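Local coordinates for suppressor protein MPT5 (Saccharomyces cerevisiae, PDB 5BZ1) that binds the 3'-UTRs of target mRNAs, including HO, through its Pumilio homology domain and regulates their expression after transcription, at residues F159-I164 and F196-K201; Q131-I136 and Q167-T172. All blocks are in the same frame, centred on the assembly; numbering follows the deposited sequence.

Interaction 1: residues F159-I164 and F196-K201; sequences FIIDAI and FKISVK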
ATOM      1  N   PHE A 159      -4.996  15.314  -4.423  1.00 29.47           N
ATOM      2  CA  PHE A 159      -4.718  15.753  -3.056  1.00 29.11           C
ATOM      3  C   PHE A 159      -3.901  14.737  -2.258  1.00 28.45           C
ATOM      4  O   PHE A 159      -3.167  15.103  -1.336  1.00 29.14           O
ATOM      5  CB  PHE A 159      -6.015  16.101  -2.319  1.00 24.03           C
ATOM      6  CG  PHE A 159      -6.808  14.905  -1.865  1.00 29.32           C
ATOM      7  CD1 PHE A 159      -6.688  14.433  -0.563  1.00 31.89           C
ATOM      8  CD2 PHE A 159      -7.698  14.274  -2.723  1.00 28.90           C
ATOM      9  CE1 PHE A 159      -7.428  13.346  -0.128  1.00 29.01           C
ATOM     10  CE2 PHE A 159      -8.446  13.184  -2.295  1.00 29.09           C
ATOM     11  CZ  PHE A 159      -8.309  12.721  -0.996  1.00 25.00           C
ATOM     12  N   ILE A 160      -4.039  13.465  -2.616  1.00 25.51           N
ATOM     13  CA  ILE A 160      -3.276  12.404  -1.972  1.00 27.54           C
ATOM     14  C   ILE A 160      -1.829  12.406  -2.470  1.00 31.80           C
ATOM     15  O   ILE A 160      -0.892  12.384  -1.669  1.00 33.12           O
ATOM     16  CB  ILE A 160      -3.907  11.022  -2.226  1.00 27.04           C
ATOM     17  CG1 ILE A 160      -5.363  11.001  -1.753  1.00 27.46           C
ATOM     18  CG2 ILE A 160      -3.117   9.935  -1.520  1.00 28.18           C
ATOM     19  CD1 ILE A 160      -6.101   9.709  -2.067  1.00 24.05           C
ATOM     20  N   ILE A 161      -1.656  12.412  -3.792  1.00 30.24           N
ATOM     21  CA  ILE A 161      -0.329  12.457  -4.399  1.00 31.84           C
ATOM     22  C   ILE A 161       0.442  13.673  -3.888  1.00 32.57           C
ATOM     23  O   ILE A 161       1.599  13.554  -3.475  1.00 33.17           O
ATOM     24  CB  ILE A 161      -0.394  12.517  -5.948  1.00 33.24           C
ATOM     25  CG1 ILE A 161      -1.293  11.407  -6.506  1.00 29.04           C
ATOM     26  CG2 ILE A 161       1.008  12.442  -6.551  1.00 31.35           C
ATOM     27  CD1 ILE A 161      -0.844  10.005  -6.136  1.00 32.42           C
ATOM     28  N   ASP A 162      -0.209  14.837  -3.913  1.00 30.63           N
ATOM     29  CA  ASP A 162       0.415  16.089  -3.482  1.00 33.40           C
ATOM     30  C   ASP A 162       0.945  16.014  -2.049  1.00 33.56           C
ATOM     31  O   ASP A 162       2.044  16.481  -1.755  1.00 38.12           O
ATOM     32  CB  ASP A 162      -0.570  17.257  -3.602  1.00 40.05           C
ATOM     33  CG  ASP A 162      -0.850  17.648  -5.043  1.00 45.07           C
ATOM     34  OD1 ASP A 162      -0.169  17.126  -5.952  1.00 42.82           O
ATOM     35  OD2 ASP A 162      -1.750  18.488  -5.261  1.00 48.14           O
ATOM     36  N   ALA A 163       0.152  15.427  -1.159  1.00 27.86           N
ATOM     37  CA  ALA A 163       0.540  15.290   0.242  1.00 34.18           C
ATOM     38  C   ALA A 163       1.752  14.375   0.412  1.00 34.45           C
ATOM     39  O   ALA A 163       2.647  14.652   1.209  1.00 34.65           O
ATOM     40  CB  ALA A 163      -0.622  14.766   1.053  1.00 31.00           C
ATOM     41  N   ILE A 164       1.761  13.279  -0.339  1.00 33.41           N
ATOM     42  CA  ILE A 164       2.818  12.278  -0.247  1.00 30.18           C
ATOM     43  C   ILE A 164       4.175  12.806  -0.701  1.00 29.85           C
ATOM     44  O   ILE A 164       5.186  12.587  -0.029  1.00 34.30           O
ATOM     45  CB  ILE A 164       2.458  11.023  -1.067  1.00 31.94           C
ATOM     46  CG1 ILE A 164       1.279  10.299  -0.426  1.00 31.28           C
ATOM     47  CG2 ILE A 164       3.644  10.075  -1.174  1.00 36.21           C
ATOM     48  CD1 ILE A 164       0.742   9.169  -1.254  1.00 25.73           C
ATOM     49  N   PHE A 196       5.391   7.026 -10.632  1.00 34.23           N
ATOM     50  CA  PHE A 196       6.697   7.642 -10.871  1.00 36.50           C
ATOM     51  C   PHE A 196       7.006   8.751  -9.873  1.00 40.68           C
ATOM     52  O   PHE A 196       8.080   8.765  -9.270  1.00 40.36           O
ATOM     53  CB  PHE A 196       6.770   8.217 -12.287  1.00 34.96           C
ATOM     54  CG  PHE A 196       6.997   7.187 -13.355  1.00 38.61           C
ATOM     55  CD1 PHE A 196       7.360   5.890 -13.025  1.00 39.07           C
ATOM     56  CD2 PHE A 196       6.859   7.522 -14.696  1.00 37.20           C
ATOM     57  CE1 PHE A 196       7.573   4.941 -14.009  1.00 37.67           C
ATOM     58  CE2 PHE A 196       7.071   6.577 -15.685  1.00 37.40           C
ATOM     59  CZ  PHE A 196       7.428   5.285 -15.338  1.00 37.25           C
ATOM     60  N   LYS A 197       6.065   9.681  -9.712  1.00 35.48           N
ATOM     61  CA  LYS A 197       6.245  10.815  -8.806  1.00 39.42           C
ATOM     62  C   LYS A 197       6.511  10.357  -7.374  1.00 36.59           C
ATOM     63  O   LYS A 197       7.337  10.938  -6.669  1.00 36.82           O
ATOM     64  CB  LYS A 197       5.028  11.747  -8.859  1.00 41.77           C
ATOM     65  CG  LYS A 197       5.010  12.659 -10.083  1.00 49.61           C
ATOM     66  CD  LYS A 197       3.614  13.194 -10.377  1.00 56.48           C
ATOM     67  CE  LYS A 197       3.058  14.012  -9.224  1.00 59.75           C
ATOM     68  NZ  LYS A 197       3.826  15.263  -8.990  1.00 66.85           N
ATOM     69  N   ILE A 198       5.815   9.304  -6.957  1.00 31.46           N
ATOM     70  CA  ILE A 198       5.982   8.750  -5.618  1.00 30.31           C
ATOM     71  C   ILE A 198       7.311   8.004  -5.494  1.00 33.98           C
ATOM     72  O   ILE A 198       7.995   8.097  -4.473  1.00 33.77           O
ATOM     73  CB  ILE A 198       4.806   7.821  -5.254  1.00 28.40           C
ATOM     74  CG1 ILE A 198       3.489   8.600  -5.301  1.00 30.80           C
ATOM     75  CG2 ILE A 198       5.004   7.197  -3.883  1.00 27.43           C
ATOM     76  CD1 ILE A 198       2.259   7.767  -4.977  1.00 24.19           C
ATOM     77  N   SER A 199       7.675   7.273  -6.544  1.00 35.13           N
ATOM     78  CA  SER A 199       8.923   6.516  -6.564  1.00 39.36           C
ATOM     79  C   SER A 199      10.158   7.412  -6.486  1.00 42.41           C
ATOM     80  O   SER A 199      11.148   7.053  -5.843  1.00 44.24           O
ATOM     81  CB  SER A 199       8.989   5.646  -7.814  1.00 42.70           C
ATOM     82  OG  SER A 199      10.300   5.160  -8.024  1.00 51.51           O
ATOM     83  N   VAL A 200      10.100   8.568  -7.146  1.00 37.98           N
ATOM     84  CA  VAL A 200      11.174   9.551  -7.059  1.00 41.30           C
ATOM     85  C   VAL A 200      11.435   9.912  -5.598  1.00 40.80           C
ATOM     86  O   VAL A 200      12.579   9.944  -5.149  1.00 37.26           O
ATOM     87  CB  VAL A 200      10.847  10.822  -7.870  1.00 47.38           C
ATOM     88  CG1 VAL A 200      11.793  11.956  -7.504  1.00 47.81           C
ATOM     89  CG2 VAL A 200      10.916  10.538  -9.365  1.00 45.97           C
ATOM     90  N   LYS A 201      10.362  10.155  -4.854  1.00 35.62           N
ATOM     91  CA  LYS A 201      10.478  10.495  -3.443  1.00 36.38           C
ATOM     92  C   LYS A 201      10.942   9.299  -2.600  1.00 36.70           C
ATOM     93  O   LYS A 201      11.738   9.456  -1.668  1.00 33.96           O
ATOM     94  CB  LYS A 201       9.150  11.052  -2.926  1.00 34.96           C
ATOM     95  CG  LYS A 201       9.277  12.409  -2.246  1.00 41.64           C
ATOM     96  CD  LYS A 201       9.868  13.465  -3.173  1.00 38.87           C
ATOM     97  CE  LYS A 201      10.224  14.734  -2.405  1.00 43.95           C
ATOM     98  NZ  LYS A 201      10.738  15.804  -3.301  1.00 53.51           N
TER
HETATM   99  O   HOH W   1       1.925  16.414  -6.963  1.00 42.38           O

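Interaction 2: residues Q131-I136 and Q167-T172; sequences QVVTLI and QNNIIT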
ATOM      1  N   GLN A 131      -2.782  18.109   7.077  1.00 31.69           N
ATOM      2  CA  GLN A 131      -3.998  17.429   7.503  1.00 28.49           C
ATOM      3  C   GLN A 131      -4.256  16.151   6.701  1.00 29.35           C
ATOM      4  O   GLN A 131      -4.737  15.159   7.251  1.00 29.83           O
ATOM      5  CB  GLN A 131      -5.197  18.381   7.445  1.00 23.99           C
ATOM      6  CG  GLN A 131      -5.281  19.330   8.645  1.00 25.94           C
ATOM      7  CD  GLN A 131      -6.368  20.379   8.487  1.00 33.44           C
ATOM      8  OE1 GLN A 131      -6.707  20.768   7.368  1.00 31.91           O
ATOM      9  NE2 GLN A 131      -6.924  20.835   9.605  1.00 31.42           N
ATOM     10  N   VAL A 132      -3.920  16.168   5.410  1.00 25.43           N
ATOM     11  CA  VAL A 132      -4.066  14.971   4.573  1.00 22.88           C
ATOM     12  C   VAL A 132      -3.134  13.848   5.038  1.00 27.39           C
ATOM     13  O   VAL A 132      -3.536  12.682   5.107  1.00 23.96           O
ATOM     14  CB  VAL A 132      -3.818  15.266   3.077  1.00 26.28           C
ATOM     15  CG1 VAL A 132      -3.886  13.983   2.264  1.00 26.58           C
ATOM     16  CG2 VAL A 132      -4.841  16.266   2.549  1.00 26.81           C
ATOM     17  N   VAL A 133      -1.890  14.200   5.353  1.00 26.92           N
ATOM     18  CA  VAL A 133      -0.940  13.232   5.899  1.00 28.99           C
ATOM     19  C   VAL A 133      -1.510  12.626   7.182  1.00 30.29           C
ATOM     20  O   VAL A 133      -1.485  11.409   7.375  1.00 29.77           O
ATOM     21  CB  VAL A 133       0.433  13.876   6.181  1.00 30.20           C
ATOM     22  CG1 VAL A 133       1.315  12.931   6.975  1.00 30.92           C
ATOM     23  CG2 VAL A 133       1.117  14.265   4.877  1.00 27.08           C
ATOM     24  N   THR A 134      -2.041  13.489   8.042  1.00 28.39           N
ATOM     25  CA  THR A 134      -2.699  13.061   9.272  1.00 31.35           C
ATOM     26  C   THR A 134      -3.829  12.065   8.993  1.00 31.09           C
ATOM     27  O   THR A 134      -3.934  11.040   9.666  1.00 28.58           O
ATOM     28  CB  THR A 134      -3.229  14.267  10.063  1.00 30.55           C
ATOM     29  OG1 THR A 134      -2.119  15.004  10.598  1.00 33.28           O
ATOM     30  CG2 THR A 134      -4.132  13.815  11.200  1.00 28.51           C
ATOM     31  N   LEU A 135      -4.653  12.356   7.990  1.00 27.13           N
ATOM     32  CA  LEU A 135      -5.730  11.450   7.592  1.00 25.16           C
ATOM     33  C   LEU A 135      -5.199  10.082   7.153  1.00 29.18           C
ATOM     34  O   LEU A 135      -5.757   9.045   7.518  1.00 25.70           O
ATOM     35  CB  LEU A 135      -6.563  12.068   6.467  1.00 21.05           C
ATOM     36  CG  LEU A 135      -7.464  13.231   6.876  1.00 31.25           C
ATOM     37  CD1 LEU A 135      -8.352  13.662   5.724  1.00 26.89           C
ATOM     38  CD2 LEU A 135      -8.305  12.845   8.075  1.00 29.29           C
ATOM     39  N   ILE A 136      -4.126  10.092   6.367  1.00 25.63           N
ATOM     40  CA  ILE A 136      -3.522   8.863   5.858  1.00 27.86           C
ATOM     41  C   ILE A 136      -3.085   7.946   7.004  1.00 24.91           C
ATOM     42  O   ILE A 136      -3.242   6.726   6.932  1.00 25.03           O
ATOM     43  CB  ILE A 136      -2.323   9.177   4.929  1.00 28.74           C
ATOM     44  CG1 ILE A 136      -2.812   9.828   3.636  1.00 27.68           C
ATOM     45  CG2 ILE A 136      -1.535   7.919   4.599  1.00 21.85           C
ATOM     46  CD1 ILE A 136      -1.699  10.348   2.743  1.00 30.81           C
ATOM     47  N   GLN A 167       7.945  17.483   0.357  1.00 38.75           N
ATOM     48  CA  GLN A 167       9.130  17.392   1.217  1.00 40.97           C
ATOM     49  C   GLN A 167       9.507  15.952   1.582  1.00 38.93           C
ATOM     50  O   GLN A 167       9.859  15.162   0.705  1.00 43.70           O
ATOM     51  CB  GLN A 167       8.953  18.262   2.468  1.00 44.86           C
ATOM     52  CG  GLN A 167       9.069  19.761   2.184  1.00 55.49           C
ATOM     53  CD  GLN A 167       8.393  20.626   3.231  1.00 65.73           C
ATOM     54  OE1 GLN A 167       8.729  20.572   4.414  1.00 71.83           O
ATOM     55  NE2 GLN A 167       7.432  21.434   2.797  1.00 71.82           N
ATOM     56  N   ASN A 168       9.425  15.611   2.866  1.00 36.00           N
ATOM     57  CA  ASN A 168       9.774  14.266   3.319  1.00 39.00           C
ATOM     58  C   ASN A 168       8.577  13.475   3.857  1.00 40.75           C
ATOM     59  O   ASN A 168       8.744  12.546   4.653  1.00 37.31           O
ATOM     60  CB  ASN A 168      10.880  14.317   4.377  1.00 46.04           C
ATOM     61  CG  ASN A 168      10.415  14.951   5.672  1.00 52.07           C
ATOM     62  OD1 ASN A 168       9.595  15.870   5.669  1.00 57.06           O
ATOM     63  ND2 ASN A 168      10.932  14.457   6.792  1.00 53.90           N
ATOM     64  N   ASN A 169       7.375  13.840   3.418  1.00 37.08           N
ATOM     65  CA  ASN A 169       6.165  13.144   3.840  1.00 32.82           C
ATOM     66  C   ASN A 169       6.164  11.658   3.467  1.00 33.55           C
ATOM     67  O   ASN A 169       5.445  10.867   4.075  1.00 29.97           O
ATOM     68  CB  ASN A 169       4.915  13.833   3.279  1.00 30.14           C
ATOM     69  CG  ASN A 169       4.689  15.218   3.868  1.00 33.01           C
ATOM     70  OD1 ASN A 169       5.338  15.608   4.835  1.00 36.53           O
ATOM     71  ND2 ASN A 169       3.750  15.959   3.290  1.00 31.96           N
ATOM     72  N   ILE A 170       6.959  11.280   2.468  1.00 29.65           N
ATOM     73  CA  ILE A 170       7.067   9.873   2.085  1.00 24.64           C
ATOM     74  C   ILE A 170       7.553   9.025   3.266  1.00 25.08           C
ATOM     75  O   ILE A 170       7.136   7.878   3.430  1.00 29.96           O
ATOM     76  CB  ILE A 170       7.976   9.664   0.842  1.00 28.70           C
ATOM     77  CG1 ILE A 170       7.912   8.212   0.360  1.00 29.00           C
ATOM     78  CG2 ILE A 170       9.423  10.050   1.133  1.00 23.91           C
ATOM     79  CD1 ILE A 170       6.521   7.775  -0.062  1.00 34.37           C
ATOM     80  N   ILE A 171       8.409   9.610   4.103  1.00 27.73           N
ATOM     81  CA  ILE A 171       8.880   8.947   5.313  1.00 31.07           C
ATOM     82  C   ILE A 171       7.741   8.822   6.331  1.00 32.77           C
ATOM     83  O   ILE A 171       7.435   7.726   6.812  1.00 30.65           O
ATOM     84  CB  ILE A 171      10.048   9.714   5.956  1.00 35.70           C
ATOM     85  CG1 ILE A 171      11.226   9.814   4.988  1.00 35.45           C
ATOM     86  CG2 ILE A 171      10.490   9.033   7.250  1.00 35.56           C
ATOM     87  CD1 ILE A 171      11.986   8.513   4.837  1.00 40.36           C
ATOM     88  N   THR A 172       7.124   9.957   6.650  1.00 27.62           N
ATOM     89  CA  THR A 172       6.032  10.022   7.622  1.00 32.88           C
ATOM     90  C   THR A 172       4.956   8.972   7.339  1.00 29.56           C
ATOM     91  O   THR A 172       4.409   8.362   8.258  1.00 32.53           O
ATOM     92  CB  THR A 172       5.382  11.418   7.632  1.00 35.53           C
ATOM     93  OG1 THR A 172       6.398  12.423   7.726  1.00 36.49           O
ATOM     94  CG2 THR A 172       4.411  11.558   8.806  1.00 36.40           C
TER

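Interaction 1: residues F159-I164 and F196-K201
Ile161 and Ile164 meet Lys197 and Ile198 where two helices of the Pumilio repeat solenoid lie side by side, an example of how a helical repeat protein knits neighbouring helices into a continuous apolar core. The segments 159-164, on helix 158-165, and 196-201, on helix 192-204, have axes that run nearly parallel, 15° apart and 10.2 Å at closest approach. At that spacing the contact rests on side chains that reach across rather than on touching backbones. Ile198 works with both of its branches: its CD1 reaches Ile161 CD1 at 4.0 Å, the two side chains crossing at about a right angle, while its CG2 stands 4.2 Å from Ile164 CG2. The split follows from its first torsion (chi1 -60°), which sets CG2 anti to the backbone N and CG1, carrying CD1, anti to the carbonyl carbon. Leu186 of helix 179-189 touches both Ile164 and Ile198 and so extends the apolar layer. At the exposed border, Lys197 bends at chi3 and chi4, curling its chain across Ile161. Its ammonium group lies well short of Asp162 but donates to a water 3.0 Å from NZ. The bend leaves the methylene CE of Lys197 3.7 Å from Ile161 CG2.

Interaction 2: residues Q131-I136 and Q167-T172
Val133, midway along helix 129-137, faces the opening turn of helix 169-174, its CA 7.4 Å from that of Asn169, while Gln167 and Asn168 form the approach to that turn. The side chain of Val133 carries its half of the contact as a two-pronged fork. With chi1 at 170°, CG1 lies anti to the backbone N and CG2 anti to the carbonyl carbon, and each methyl finds a different partner. CG2 lies over the flat carboxamide of Asn169, 3.5 Å from ND2 and 3.8 Å from CG. CG1 meets the methyl CG2 of Thr172 at 3.9 Å, the two side chains meeting at about a right angle. Thr172 offers that methyl because its CG2, anti to the backbone N, sits on the side facing Val133. Asn169 and Thr172, one helical turn apart, thus share a single valine, one methyl each. Nearby, the carbonyl of Thr172 accepts from Asn137 ND2, a polar tie between helices 129-137 and 169-174. The chemistry therefore divides the labour: the valine packs on an amide whose nitrogen already donates to Ala163 O, so between these two segments the contact is van der Waals packing, with the polar bonding of the amide directed to another helix.

Overall arrangement
The two contacts illustrate how a solenoid is built from staggered pairings: along the chain their segments alternate, so 159-164 falls between the halves of interaction 2, and 167-172 between those of interaction 1. Their centres are 10 Å apart and they touch directly. The hydrogen bond from Asn169 ND2 to Ala163 O, 2.7 Å long, joins the consecutive helices 158-165 and 169-174, and Ala163 CB packs 3.6 Å from Val132 CG1. Ile164 also touches Ile170. Interaction 2 comes within about 7 Å of the bound RNA, nearest atoms compared, against about 13 Å for interaction 1; both are packing between helices of the domain, interaction 2 on the side nearer the RNA.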